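Local coordinates for protein peptidoglycan glycosyltransferase (Atopobium parvulum, PDB 4OVD) that belongs to the penicillin-binding proteins, pairing a dimerisation domain with a transpeptidase-type penicillin-binding domain, at residues G379-I384 with E389-V394; S295-I300 with L414-I419; A424-A427 with T433-T436; Q495-V498 with S503-E506. All blocks are in the same frame, centred on the assembly; numbering follows the deposited sequence.

Interaction 1 of 4, residues G379-I384 with E389-V394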
ATOM      1  N   GLY A 379      -6.599   0.599  11.025  1.00 33.97           N
ATOM      2  CA  GLY A 379      -7.367   1.657  11.608  1.00 34.66           C
ATOM      3  C   GLY A 379      -6.500   2.762  12.188  1.00 36.75           C
ATOM      4  O   GLY A 379      -7.001   3.605  12.871  1.00 36.60           O
ATOM      5  N   HIS A 380      -5.198   2.757  11.924  1.00 35.74           N
ATOM      6  CA  HIS A 380      -4.292   3.788  12.413  1.00 40.89           C
ATOM      7  C   HIS A 380      -3.494   4.261  11.232  1.00 39.84           C
ATOM      8  O   HIS A 380      -3.130   3.459  10.358  1.00 40.62           O
ATOM      9  CB  HIS A 380      -3.300   3.202  13.435  1.00 47.65           C
ATOM     10  CG  HIS A 380      -3.942   2.706  14.684  1.00 62.48           C
ATOM     11  ND1 HIS A 380      -3.986   3.452  15.838  1.00 68.38           N
ATOM     12  CD2 HIS A 380      -4.558   1.532  14.967  1.00 73.31           C
ATOM     13  CE1 HIS A 380      -4.594   2.755  16.784  1.00 80.72           C
ATOM     14  NE2 HIS A 380      -4.957   1.591  16.277  1.00 79.81           N
ATOM     15  N   THR A 381      -3.149   5.524  11.207  1.00 39.51           N
ATOM     16  CA  THR A 381      -2.354   6.019  10.087  1.00 38.63           C
ATOM     17  C   THR A 381      -1.000   5.302  10.123  1.00 38.03           C
ATOM     18  O   THR A 381      -0.518   4.892  11.139  1.00 34.99           O
ATOM     19  CB  THR A 381      -2.201   7.557  10.178  1.00 43.04           C
ATOM     20  OG1 THR A 381      -1.906   7.887  11.532  1.00 41.10           O
ATOM     21  CG2 THR A 381      -3.489   8.233   9.824  1.00 44.12           C
ATOM     22  N   THR A 382      -0.401   5.118   8.980  1.00 35.64           N
ATOM     23  CA  THR A 382       0.818   4.444   8.891  1.00 34.42           C
ATOM     24  C   THR A 382       2.001   5.305   9.193  1.00 39.29           C
ATOM     25  O   THR A 382       3.026   4.798   9.453  1.00 39.61           O
ATOM     26  CB  THR A 382       1.000   3.914   7.463  1.00 33.75           C
ATOM     27  OG1 THR A 382       0.995   4.998   6.521  1.00 34.79           O
ATOM     28  CG2 THR A 382      -0.124   2.967   7.149  1.00 35.26           C
ATOM     29  N   GLY A 383       1.860   6.611   9.106  1.00 42.68           N
ATOM     30  CA  GLY A 383       2.992   7.492   9.323  1.00 42.64           C
ATOM     31  C   GLY A 383       3.647   7.852   8.001  1.00 39.62           C
ATOM     32  O   GLY A 383       4.643   8.499   8.003  1.00 41.64           O
ATOM     33  N   ILE A 384       3.111   7.396   6.867  1.00 32.41           N
ATOM     34  CA  ILE A 384       3.708   7.707   5.543  1.00 31.91           C
ATOM     35  C   ILE A 384       3.824   9.231   5.357  1.00 37.21           C
ATOM     36  O   ILE A 384       2.981  10.026   5.852  1.00 34.13           O
ATOM     37  CB  ILE A 384       2.909   7.066   4.380  1.00 34.89           C
ATOM     38  CG1 ILE A 384       3.553   7.349   3.016  1.00 34.27           C
ATOM     39  CG2 ILE A 384       1.455   7.571   4.379  1.00 34.78           C
ATOM     40  CD1 ILE A 384       3.072   6.452   1.943  1.00 34.94           C
ATOM     41  N   GLU A 389      -3.576  11.184   4.408  1.00 36.56           N
ATOM     42  CA  GLU A 389      -3.640   9.774   4.774  1.00 38.08           C
ATOM     43  C   GLU A 389      -4.938   9.494   5.510  1.00 38.79           C
ATOM     44  O   GLU A 389      -5.212  10.151   6.487  1.00 38.70           O
ATOM     45  CB  GLU A 389      -2.433   9.341   5.647  1.00 39.67           C
ATOM     46  CG  GLU A 389      -2.526   7.836   5.898  1.00 39.53           C
ATOM     47  CD  GLU A 389      -1.348   7.152   6.578  1.00 39.98           C
ATOM     48  OE1 GLU A 389      -0.501   7.822   7.244  1.00 44.54           O
ATOM     49  OE2 GLU A 389      -1.275   5.905   6.412  1.00 40.84           O
ATOM     50  N   ALA A 390      -5.744   8.542   5.052  1.00 36.74           N
ATOM     51  CA  ALA A 390      -6.962   8.221   5.773  1.00 43.05           C
ATOM     52  C   ALA A 390      -6.701   7.277   6.951  1.00 38.03           C
ATOM     53  O   ALA A 390      -5.873   6.420   6.887  1.00 37.68           O
ATOM     54  CB  ALA A 390      -7.984   7.611   4.824  1.00 45.71           C
ATOM     55  N   THR A 391      -7.414   7.425   8.036  1.00 33.04           N
ATOM     56  CA  THR A 391      -7.251   6.501   9.133  1.00 36.12           C
ATOM     57  C   THR A 391      -8.087   5.239   8.893  1.00 33.02           C
ATOM     58  O   THR A 391      -7.776   4.166   9.398  1.00 38.20           O
ATOM     59  CB  THR A 391      -7.774   7.117  10.437  1.00 43.99           C
ATOM     60  OG1 THR A 391      -9.207   7.238  10.340  1.00 56.42           O
ATOM     61  CG2 THR A 391      -7.191   8.452  10.625  1.00 47.94           C
ATOM     62  N   GLY A 392      -9.170   5.374   8.121  1.00 33.08           N
ATOM     63  CA  GLY A 392     -10.049   4.272   7.866  1.00 30.64           C
ATOM     64  C   GLY A 392     -11.109   4.210   8.940  1.00 31.04           C
ATOM     65  O   GLY A 392     -11.098   5.003   9.896  1.00 34.30           O
ATOM     66  N   ILE A 393     -12.042   3.294   8.760  1.00 32.47           N
ATOM     67  CA  ILE A 393     -13.198   3.135   9.608  1.00 37.11           C
ATOM     68  C   ILE A 393     -13.217   1.714  10.020  1.00 34.82           C
ATOM     69  O   ILE A 393     -13.621   0.825   9.272  1.00 36.76           O
ATOM     70  CB  ILE A 393     -14.478   3.516   8.830  1.00 43.47           C
ATOM     71  CG1 ILE A 393     -14.379   4.995   8.340  1.00 51.22           C
ATOM     72  CG2 ILE A 393     -15.690   3.356   9.730  1.00 38.81           C
ATOM     73  CD1 ILE A 393     -15.396   5.379   7.289  1.00 48.77           C
ATOM     74  N   VAL A 394     -12.797   1.512  11.246  1.00 37.91           N
ATOM     75  CA  VAL A 394     -12.601   0.170  11.805  1.00 35.21           C
ATOM     76  C   VAL A 394     -13.203   0.197  13.206  1.00 39.47           C
ATOM     77  O   VAL A 394     -12.861   1.065  14.032  1.00 38.60           O
ATOM     78  CB  VAL A 394     -11.086  -0.119  11.888  1.00 36.30           C
ATOM     79  CG1 VAL A 394     -10.828  -1.517  12.435  1.00 42.20           C
ATOM     80  CG2 VAL A 394     -10.394   0.067  10.521  1.00 36.57           C
TER
HETATM   81  O   HOH W   1       0.745  10.024   7.281  1.00 41.70           O
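Glu389 reaches across to Thr382 and Gly383 on an extended side chain. With CG anti to the backbone N (chi1 -176°), the carboxylate arrives at the N-H groups of both residues. Thr382 N meets Glu389 OE2 at 2.8 Å, tilted 39° out of the carboxylate plane, whereas Gly383 N uses the syn lone pair of Glu389 OE1 at 3.2 Å. Thr382 OG1 also donates to Glu389 OE2, but its modelled length is implausibly short and therefore doubtful. The same hydroxyl accepts from Ile384 N at 3.2 Å, which defines an ST turn. One water donates to both Ile384 O and Glu389 OE1.

Apolar packing and one C-H...O contact hold the other end. Thr381 CG2 lies 3.8 Å from Thr391 CG2, and Val394 CG2 covers Gly379 CA at 3.6 Å. Gly379 CA also makes the C-H...O contact, with Thr391 O (3.4 Å). Gln420 of helix 418-429 bridges this end separately, hydrogen-bonding Gly379 N and Thr391 O through its amide.

The segments run nearly antiparallel, 163° apart, without strand pairing: a surface loop between helices 366-375 and 404-408, closed by a carboxylate that clasps the backbone of an ST turn.

Interaction 2 of 4, residues S295-I300 with L414-I419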
ATOM      1  N   SER A 295     -10.166 -10.137   0.704  1.00 35.23           N
ATOM      2  CA  SER A 295      -9.320 -11.295   0.954  1.00 31.06           C
ATOM      3  C   SER A 295      -7.846 -11.084   1.161  1.00 31.91           C
ATOM      4  O   SER A 295      -7.193 -11.895   1.807  1.00 29.90           O
ATOM      5  CB  SER A 295      -9.718 -12.426  -0.025  1.00 36.00           C
ATOM      6  OG  SER A 295      -9.785 -11.920  -1.303  1.00 41.61           O
ATOM      7  N   VAL A 296      -7.310  -9.952   0.707  1.00 29.37           N
ATOM      8  CA  VAL A 296      -5.906  -9.677   0.961  1.00 33.81           C
ATOM      9  C   VAL A 296      -5.700  -9.527   2.520  1.00 31.48           C
ATOM     10  O   VAL A 296      -4.580  -9.689   3.086  1.00 34.31           O
ATOM     11  CB  VAL A 296      -5.580  -8.458   0.045  1.00 39.51           C
ATOM     12  CG1 VAL A 296      -5.927  -7.137   0.690  1.00 39.70           C
ATOM     13  CG2 VAL A 296      -4.199  -8.470  -0.471  1.00 45.01           C
ATOM     14  N   PHE A 297      -6.774  -9.305   3.254  1.00 28.46           N
ATOM     15  CA  PHE A 297      -6.674  -9.145   4.684  1.00 33.85           C
ATOM     16  C   PHE A 297      -6.424 -10.520   5.402  1.00 34.20           C
ATOM     17  O   PHE A 297      -6.047 -10.544   6.582  1.00 32.88           O
ATOM     18  CB  PHE A 297      -7.984  -8.604   5.191  1.00 27.87           C
ATOM     19  CG  PHE A 297      -7.890  -7.888   6.513  1.00 32.16           C
ATOM     20  CD1 PHE A 297      -7.318  -6.631   6.560  1.00 31.58           C
ATOM     21  CD2 PHE A 297      -8.318  -8.493   7.708  1.00 29.05           C
ATOM     22  CE1 PHE A 297      -7.218  -5.959   7.766  1.00 38.21           C
ATOM     23  CE2 PHE A 297      -8.163  -7.853   8.892  1.00 37.02           C
ATOM     24  CZ  PHE A 297      -7.668  -6.555   8.923  1.00 32.08           C
ATOM     25  N   LYS A 298      -6.650 -11.650   4.713  1.00 28.43           N
ATOM     26  CA  LYS A 298      -6.567 -12.945   5.380  1.00 28.66           C
ATOM     27  C   LYS A 298      -5.176 -13.263   5.927  1.00 30.87           C
ATOM     28  O   LYS A 298      -5.041 -14.104   6.764  1.00 30.49           O
ATOM     29  CB  LYS A 298      -7.031 -14.039   4.470  1.00 30.42           C
ATOM     30  CG  LYS A 298      -8.466 -13.855   4.073  1.00 30.10           C
ATOM     31  CD  LYS A 298      -8.917 -14.952   3.155  1.00 33.10           C
ATOM     32  CE  LYS A 298     -10.290 -14.623   2.600  1.00 36.66           C
ATOM     33  NZ  LYS A 298     -10.771 -15.658   1.706  1.00 38.16           N
ATOM     34  N   VAL A 299      -4.156 -12.592   5.441  1.00 28.45           N
ATOM     35  CA  VAL A 299      -2.788 -12.761   5.941  1.00 32.70           C
ATOM     36  C   VAL A 299      -2.685 -12.207   7.376  1.00 33.57           C
ATOM     37  O   VAL A 299      -1.938 -12.724   8.214  1.00 31.42           O
ATOM     38  CB  VAL A 299      -1.866 -12.034   4.973  1.00 33.54           C
ATOM     39  CG1 VAL A 299      -0.504 -11.826   5.601  1.00 39.80           C
ATOM     40  CG2 VAL A 299      -1.784 -12.853   3.677  1.00 33.90           C
ATOM     41  N   ILE A 300      -3.464 -11.159   7.651  1.00 29.79           N
ATOM     42  CA  ILE A 300      -3.534 -10.567   8.992  1.00 32.79           C
ATOM     43  C   ILE A 300      -4.253 -11.523   9.934  1.00 32.59           C
ATOM     44  O   ILE A 300      -3.796 -11.840  11.000  1.00 28.28           O
ATOM     45  CB  ILE A 300      -4.212  -9.170   8.897  1.00 29.82           C
ATOM     46  CG1 ILE A 300      -3.218  -8.285   8.145  1.00 33.76           C
ATOM     47  CG2 ILE A 300      -4.418  -8.554  10.231  1.00 29.50           C
ATOM     48  CD1 ILE A 300      -3.779  -7.086   7.490  1.00 41.76           C
ATOM     49  N   LEU A 414     -14.968  -3.431   7.443  1.00 32.72           N
ATOM     50  CA  LEU A 414     -14.071  -2.333   7.740  1.00 35.39           C
ATOM     51  C   LEU A 414     -13.660  -1.737   6.415  1.00 32.64           C
ATOM     52  O   LEU A 414     -13.717  -2.388   5.411  1.00 34.09           O
ATOM     53  CB  LEU A 414     -12.790  -2.746   8.449  1.00 34.97           C
ATOM     54  CG  LEU A 414     -11.914  -3.975   8.177  1.00 41.65           C
ATOM     55  CD1 LEU A 414     -12.163  -4.837   6.995  1.00 36.73           C
ATOM     56  CD2 LEU A 414     -10.432  -3.781   8.486  1.00 41.65           C
ATOM     57  N   ALA A 415     -13.158  -0.521   6.454  1.00 31.59           N
ATOM     58  CA  ALA A 415     -12.727   0.143   5.250  1.00 29.98           C
ATOM     59  C   ALA A 415     -11.484   0.894   5.625  1.00 28.67           C
ATOM     60  O   ALA A 415     -11.485   1.784   6.559  1.00 33.23           O
ATOM     61  CB  ALA A 415     -13.811   1.083   4.792  1.00 29.39           C
ATOM     62  N   ILE A 416     -10.432   0.622   4.859  1.00 27.46           N
ATOM     63  CA  ILE A 416      -9.136   1.195   5.100  1.00 27.74           C
ATOM     64  C   ILE A 416      -8.408   1.455   3.808  1.00 29.62           C
ATOM     65  O   ILE A 416      -8.730   0.872   2.792  1.00 27.99           O
ATOM     66  CB  ILE A 416      -8.287   0.222   5.950  1.00 28.34           C
ATOM     67  CG1 ILE A 416      -8.120  -1.102   5.219  1.00 31.27           C
ATOM     68  CG2 ILE A 416      -8.893   0.112   7.340  1.00 31.71           C
ATOM     69  CD1 ILE A 416      -7.447  -2.251   5.987  1.00 35.49           C
ATOM     70  N   PRO A 417      -7.413   2.325   3.848  1.00 31.14           N
ATOM     71  CA  PRO A 417      -6.619   2.541   2.674  1.00 29.00           C
ATOM     72  C   PRO A 417      -5.713   1.356   2.557  1.00 29.22           C
ATOM     73  O   PRO A 417      -5.284   0.815   3.597  1.00 30.89           O
ATOM     74  CB  PRO A 417      -5.791   3.795   3.032  1.00 33.70           C
ATOM     75  CG  PRO A 417      -5.742   3.808   4.501  1.00 34.73           C
ATOM     76  CD  PRO A 417      -7.016   3.204   4.967  1.00 34.86           C
ATOM     77  N   PHE A 418      -5.343   0.999   1.334  1.00 28.87           N
ATOM     78  CA  PHE A 418      -4.496  -0.147   1.112  1.00 31.20           C
ATOM     79  C   PHE A 418      -3.086   0.014   1.704  1.00 29.63           C
ATOM     80  O   PHE A 418      -2.439  -0.975   2.021  1.00 31.50           O
ATOM     81  CB  PHE A 418      -4.464  -0.587  -0.328  1.00 35.22           C
ATOM     82  CG  PHE A 418      -5.678  -1.405  -0.733  1.00 34.21           C
ATOM     83  CD1 PHE A 418      -5.838  -2.701  -0.297  1.00 35.95           C
ATOM     84  CD2 PHE A 418      -6.635  -0.863  -1.552  1.00 30.40           C
ATOM     85  CE1 PHE A 418      -6.965  -3.445  -0.631  1.00 43.34           C
ATOM     86  CE2 PHE A 418      -7.788  -1.569  -1.834  1.00 35.55           C
ATOM     87  CZ  PHE A 418      -7.953  -2.853  -1.403  1.00 32.50           C
ATOM     88  N   ILE A 419      -2.652   1.256   1.922  1.00 32.68           N
ATOM     89  CA  ILE A 419      -1.352   1.492   2.527  1.00 31.67           C
ATOM     90  C   ILE A 419      -1.265   0.838   3.934  1.00 31.43           C
ATOM     91  O   ILE A 419      -0.176   0.392   4.376  1.00 33.40           O
ATOM     92  CB  ILE A 419      -0.985   2.993   2.559  1.00 31.14           C
ATOM     93  CG1 ILE A 419       0.532   3.177   2.830  1.00 37.32           C
ATOM     94  CG2 ILE A 419      -1.839   3.719   3.567  1.00 33.33           C
ATOM     95  CD1 ILE A 419       1.468   2.628   1.728  1.00 38.42           C
TER
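Phe297 holds CG anti to its backbone N (chi1 -157°), which sends the ring out from the 3-10 turn toward Leu414 and Ile416. On the other side both of those residues place the next carbon between backbone N and carbonyl carbon (chi1 41° for CG of Leu414, 60° for CG1 of Ile416), bringing their methyl ends up to the ring. Segment 295-300 carries the SxxK motif of the penicillin-binding fold, Ser295 to Lys298, leading into helix 298-307.

The contact is wholly apolar and buried, yet modest, with 149 Å² covered on both sides together. Leu414 CD2 comes from the opposite direction to Phe297 CZ at 3.9 Å, while the Ile416 side chain crosses the Phe297 side chain at about a right angle. Ile300 CB, three residues on, lies over the centre of one face of the Phe297 ring, 4.1 Å above its plane.

The polar members of the motif face other partners: Ser295 OG bonds Thr493 N, and Lys298 NZ bonds Ser351 OG and Asn353 OD1. Phe418, whose ring also meets those of Tyr291 and Tyr528, completes the patch at its ring edge, where Val296 CG1 sits near the ring plane, 4.1 Å from Phe418 CE1.

Interaction 3 of 4, residues A424-A427 with T433-T436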
ATOM      1  N   ALA A 424       0.975  -3.670   6.984  1.00 33.59           N
ATOM      2  CA  ALA A 424       0.856  -4.906   7.743  1.00 34.99           C
ATOM      3  C   ALA A 424       1.690  -6.017   7.128  1.00 37.39           C
ATOM      4  O   ALA A 424       2.407  -6.710   7.870  1.00 35.49           O
ATOM      5  CB  ALA A 424      -0.597  -5.337   7.828  1.00 37.35           C
ATOM      6  N   TYR A 425       1.660  -6.153   5.780  1.00 32.69           N
ATOM      7  CA  TYR A 425       2.429  -7.193   5.121  1.00 34.12           C
ATOM      8  C   TYR A 425       3.926  -7.061   5.397  1.00 38.59           C
ATOM      9  O   TYR A 425       4.641  -8.083   5.446  1.00 35.63           O
ATOM     10  CB  TYR A 425       2.161  -7.168   3.619  1.00 36.51           C
ATOM     11  CG  TYR A 425       0.924  -7.943   3.198  1.00 36.13           C
ATOM     12  CD1 TYR A 425      -0.291  -7.760   3.780  1.00 36.04           C
ATOM     13  CD2 TYR A 425       1.013  -8.877   2.195  1.00 44.24           C
ATOM     14  CE1 TYR A 425      -1.455  -8.452   3.323  1.00 37.53           C
ATOM     15  CE2 TYR A 425      -0.080  -9.601   1.766  1.00 39.26           C
ATOM     16  CZ  TYR A 425      -1.321  -9.391   2.311  1.00 36.89           C
ATOM     17  OH  TYR A 425      -2.368 -10.192   1.873  1.00 35.33           O
ATOM     18  N   THR A 426       4.408  -5.832   5.615  1.00 33.70           N
ATOM     19  CA  THR A 426       5.819  -5.678   5.896  1.00 35.85           C
ATOM     20  C   THR A 426       6.224  -6.531   7.108  1.00 33.99           C
ATOM     21  O   THR A 426       7.293  -7.059   7.067  1.00 39.52           O
ATOM     22  CB  THR A 426       6.360  -4.233   6.032  1.00 32.14           C
ATOM     23  OG1 THR A 426       5.829  -3.575   7.200  1.00 36.44           O
ATOM     24  CG2 THR A 426       6.070  -3.457   4.798  1.00 32.55           C
ATOM     25  N   ALA A 427       5.393  -6.663   8.138  1.00 32.72           N
ATOM     26  CA  ALA A 427       5.726  -7.480   9.274  1.00 40.84           C
ATOM     27  C   ALA A 427       5.978  -8.927   8.870  1.00 41.36           C
ATOM     28  O   ALA A 427       6.912  -9.570   9.365  1.00 35.54           O
ATOM     29  CB  ALA A 427       4.654  -7.403  10.348  1.00 41.89           C
ATOM     30  N   THR A 433       8.758  -7.485  12.018  1.00 39.75           N
ATOM     31  CA  THR A 433       8.795  -6.062  12.349  1.00 43.65           C
ATOM     32  C   THR A 433       8.126  -5.214  11.251  1.00 39.16           C
ATOM     33  O   THR A 433       8.528  -5.273  10.110  1.00 39.53           O
ATOM     34  CB  THR A 433      10.228  -5.628  12.622  1.00 44.90           C
ATOM     35  OG1 THR A 433      10.696  -6.317  13.776  1.00 48.11           O
ATOM     36  CG2 THR A 433      10.330  -4.119  12.912  1.00 48.99           C
HETATM   37  N   MSE A 434       7.086  -4.470  11.597  1.00 35.34           N
HETATM   38  CA  MSE A 434       6.386  -3.581  10.645  1.00 35.93           C
HETATM   39  C   MSE A 434       7.098  -2.254  10.491  1.00 37.34           C
HETATM   40  O   MSE A 434       7.584  -1.679  11.471  1.00 42.12           O
HETATM   41  CB  MSE A 434       4.954  -3.482  11.173  1.00 38.54           C
HETATM   42  CG  MSE A 434       4.103  -2.498  10.482  1.00 42.06           C
HETATM   43 SE   MSE A 434       2.267  -3.048  10.859  0.76 36.48          SE
HETATM   44  CE  MSE A 434       2.280  -2.095  12.556  1.00 40.44           C
ATOM     45  N   VAL A 435       7.286  -1.792   9.263  1.00 34.93           N
ATOM     46  CA  VAL A 435       8.010  -0.562   9.045  1.00 40.73           C
ATOM     47  C   VAL A 435       7.073   0.514   8.602  1.00 39.48           C
ATOM     48  O   VAL A 435       5.942   0.242   8.362  1.00 39.59           O
ATOM     49  CB  VAL A 435       9.116  -0.754   7.983  1.00 44.45           C
ATOM     50  CG1 VAL A 435      10.079  -1.874   8.393  1.00 50.66           C
ATOM     51  CG2 VAL A 435       8.526  -1.047   6.630  1.00 49.88           C
ATOM     52  N   THR A 436       7.565   1.733   8.487  1.00 39.74           N
ATOM     53  CA  THR A 436       6.760   2.857   8.107  1.00 39.78           C
ATOM     54  C   THR A 436       7.047   3.102   6.645  1.00 39.82           C
ATOM     55  O   THR A 436       8.175   3.391   6.342  1.00 35.46           O
ATOM     56  CB  THR A 436       7.184   4.115   8.835  1.00 40.68           C
ATOM     57  OG1 THR A 436       6.956   3.970  10.240  1.00 41.89           O
ATOM     58  CG2 THR A 436       6.373   5.281   8.307  1.00 42.08           C
TER
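Met434, present as selenomethionine, packs against Ala427, Thr426 and Ala424 of helix 418-429 and can be traced atom by atom. Its CB touches Ala427 CB at 4.0 Å. With CG anti to the backbone N (chi1 172°), the chain then runs back along the helix, and CG passes Thr426 OG1 at 3.9 Å. SE is the last atom to touch the helix segment, 3.9 Å from Ala424 CA; the bend at chi3 (85°) turns the terminal CE away from it. From CB to SE, successive atoms thus meet residues progressively earlier in the helix, evidence that the side chain follows its surface.

Beside this packing lies a single cross-segment hydrogen bond. Val435 N points to Thr426 OG1 over 3.1 Å, with a nearly straight N-H...O angle of 165°. The buried Thr426 hydroxyl is held by Arg423 O within the helix and by Val435 N of the other segment. Val435 CG2 packs against Thr426 CG2 at 3.9 Å, the two side chains crossing at a slant.

Asn430 ND2 bonds Thr433 O within the short connection. Together these contacts mark a short helix-strand connection, in which helix 418-429 gives way to strand 433-434, itself paired antiparallel with strand 453-454.

Interaction 4 of 4, residues Q495-V498 with S503-E506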
ATOM      1  N   GLN A 495     -13.936  -4.218  -2.026  1.00 34.84           N
ATOM      2  CA  GLN A 495     -15.039  -3.463  -2.561  1.00 34.24           C
ATOM      3  C   GLN A 495     -14.923  -1.977  -2.374  1.00 34.33           C
ATOM      4  O   GLN A 495     -14.319  -1.466  -1.421  1.00 31.24           O
ATOM      5  CB  GLN A 495     -16.310  -3.838  -1.837  1.00 36.09           C
ATOM      6  CG  GLN A 495     -16.769  -5.266  -1.863  1.00 40.50           C
ATOM      7  CD  GLN A 495     -17.589  -5.606  -3.064  1.00 47.56           C
ATOM      8  OE1 GLN A 495     -18.200  -4.743  -3.733  1.00 48.18           O
ATOM      9  NE2 GLN A 495     -17.612  -6.870  -3.361  1.00 56.17           N
ATOM     10  N   GLN A 496     -15.547  -1.268  -3.286  1.00 32.72           N
ATOM     11  CA  GLN A 496     -15.672   0.153  -3.170  1.00 36.37           C
ATOM     12  C   GLN A 496     -16.692   0.469  -2.050  1.00 34.63           C
ATOM     13  O   GLN A 496     -17.619  -0.282  -1.756  1.00 34.60           O
ATOM     14  CB  GLN A 496     -16.147   0.760  -4.478  1.00 40.92           C
ATOM     15  CG  GLN A 496     -15.026   0.626  -5.478  1.00 54.55           C
ATOM     16  CD  GLN A 496     -15.102   1.653  -6.543  1.00 71.25           C
ATOM     17  OE1 GLN A 496     -16.162   1.854  -7.171  1.00 63.36           O
ATOM     18  NE2 GLN A 496     -13.979   2.349  -6.743  1.00 75.08           N
ATOM     19  N   VAL A 497     -16.510   1.593  -1.419  1.00 35.58           N
ATOM     20  CA  VAL A 497     -17.407   1.973  -0.304  1.00 38.36           C
ATOM     21  C   VAL A 497     -17.762   3.427  -0.350  1.00 35.63           C
ATOM     22  O   VAL A 497     -17.143   4.182  -1.084  1.00 35.59           O
ATOM     23  CB  VAL A 497     -16.702   1.713   1.051  1.00 35.83           C
ATOM     24  CG1 VAL A 497     -16.274   0.249   1.150  1.00 35.20           C
ATOM     25  CG2 VAL A 497     -15.523   2.630   1.294  1.00 37.27           C
ATOM     26  N   VAL A 498     -18.781   3.823   0.414  1.00 34.20           N
ATOM     27  CA  VAL A 498     -19.149   5.213   0.558  1.00 37.06           C
ATOM     28  C   VAL A 498     -17.987   5.744   1.403  1.00 38.95           C
ATOM     29  O   VAL A 498     -17.767   5.261   2.542  1.00 36.66           O
ATOM     30  CB  VAL A 498     -20.465   5.340   1.299  1.00 39.74           C
ATOM     31  CG1 VAL A 498     -20.766   6.790   1.612  1.00 40.44           C
ATOM     32  CG2 VAL A 498     -21.558   4.659   0.480  1.00 43.25           C
ATOM     33  N   SER A 503     -19.273   1.903   4.296  1.00 35.85           N
ATOM     34  CA  SER A 503     -20.259   0.884   3.892  1.00 44.31           C
ATOM     35  C   SER A 503     -20.554   0.948   2.385  1.00 39.80           C
ATOM     36  O   SER A 503     -20.043   1.802   1.723  1.00 36.66           O
ATOM     37  CB  SER A 503     -21.589   1.140   4.633  1.00 48.92           C
ATOM     38  OG  SER A 503     -21.316   1.309   6.015  1.00 66.04           O
ATOM     39  N   TYR A 504     -21.477   0.120   1.879  1.00 44.57           N
ATOM     40  CA  TYR A 504     -21.790   0.096   0.463  1.00 42.84           C
ATOM     41  C   TYR A 504     -22.998  -0.684   0.157  1.00 45.89           C
ATOM     42  O   TYR A 504     -23.523  -1.374   1.002  1.00 48.08           O
ATOM     43  CB  TYR A 504     -20.650  -0.516  -0.319  1.00 43.24           C
ATOM     44  CG  TYR A 504     -20.250  -1.923   0.113  1.00 45.40           C
ATOM     45  CD1 TYR A 504     -19.323  -2.112   1.117  1.00 45.29           C
ATOM     46  CD2 TYR A 504     -20.775  -3.052  -0.529  1.00 46.64           C
ATOM     47  CE1 TYR A 504     -18.940  -3.383   1.524  1.00 47.03           C
ATOM     48  CE2 TYR A 504     -20.378  -4.316  -0.167  1.00 48.05           C
ATOM     49  CZ  TYR A 504     -19.457  -4.474   0.857  1.00 52.32           C
ATOM     50  OH  TYR A 504     -19.052  -5.718   1.216  1.00 49.42           O
ATOM     51  N   GLY A 505     -23.503  -0.484  -1.052  1.00 51.29           N
ATOM     52  CA  GLY A 505     -24.680  -1.163  -1.488  1.00 53.66           C
ATOM     53  C   GLY A 505     -24.395  -2.226  -2.525  1.00 51.68           C
ATOM     54  O   GLY A 505     -23.243  -2.557  -2.846  1.00 45.52           O
ATOM     55  N   GLU A 506     -25.483  -2.677  -3.115  1.00 60.77           N
ATOM     56  CA  GLU A 506     -25.482  -3.746  -4.105  1.00 68.98           C
ATOM     57  C   GLU A 506     -24.611  -3.473  -5.320  1.00 54.75           C
ATOM     58  O   GLU A 506     -24.031  -4.391  -5.866  1.00 72.11           O
ATOM     59  CB  GLU A 506     -26.937  -3.977  -4.581  1.00 84.07           C
ATOM     60  CG  GLU A 506     -27.149  -5.260  -5.369  1.00 99.64           C
ATOM     61  CD  GLU A 506     -26.928  -6.499  -4.515  1.00111.55           C
ATOM     62  OE1 GLU A 506     -26.861  -7.611  -5.089  1.00133.22           O
ATOM     63  OE2 GLU A 506     -26.814  -6.366  -3.271  1.00 95.05           O
TER
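Tyr504 packs its ring and CB against Gln495, Gln496 and Val497, and this side of the contact is the close-fitting one. CG of Tyr504 stands between its backbone N and carbonyl carbon (chi1 57°), a setting that swings the ring back over the other segment. Gln495 CB then lies over one ring face, 4.3 Å from the Tyr504 ring centroid and 13° off the normal, which satisfies the geometry of a CH-pi contact. Val497 CG1 approaches Tyr504 CD1 at 3.9 Å, slanting to the ring. Gln496 O comes within 3.4 Å of Tyr504 CB, a van der Waals approach; Gln496 O is itself hydrogen-bonded to Ser508 OG. Tyr504 OH is hydrogen-bonded to Glu292 OE1, which restrains the far end of the ring.

At the exposed end the side chains cover little, and a firm backbone bond does the joining: Val498 N donates to Ser503 O at 2.7 Å, with an N-H...O angle of 172°. Val498 CG2 skirts the same Ser503 O at 3.5 Å, and both residues are exposed. Val497, Val498, Ser503 and Tyr504 touch a crystal neighbour, so the lattice may influence the loop on both sides of the contact.

The segments lie where strand 487-495 runs into the loop toward strand 510-518, its antiparallel neighbour in the five-stranded sheet. Gln495 is still in the edge strand, which carries the KTG motif, and its backbone pairs with Glu292, while Gln496 pairs with Gly509 just before strand 510-518.

All four contacts fall within the transpeptidase domain of the penicillin-binding fold. Along the chain, interaction 1 is nested inside the loop closed by interaction 2; interactions 3 and 4 follow in series. Interactions 2 and 3, with centres about 13 Å apart, share helix 418-429 and are joined by a probable hydrogen bond between Tyr425 OH and Val296 O. Interaction 1 lies about 12 Å, centre to centre, from interaction 2, where Ile393 N probably bonds Ala415 O, and it touches interaction 3 through Thr436. Interaction 4 sits at the sheet edge, about 27 Å from interaction 3 between centres, and meets interaction 2 through Val497 and Ala415. Helix 418-429 thus packs against the SxxK segment and, through Gln420 and Thr426, holds segments of interactions 1 and 3.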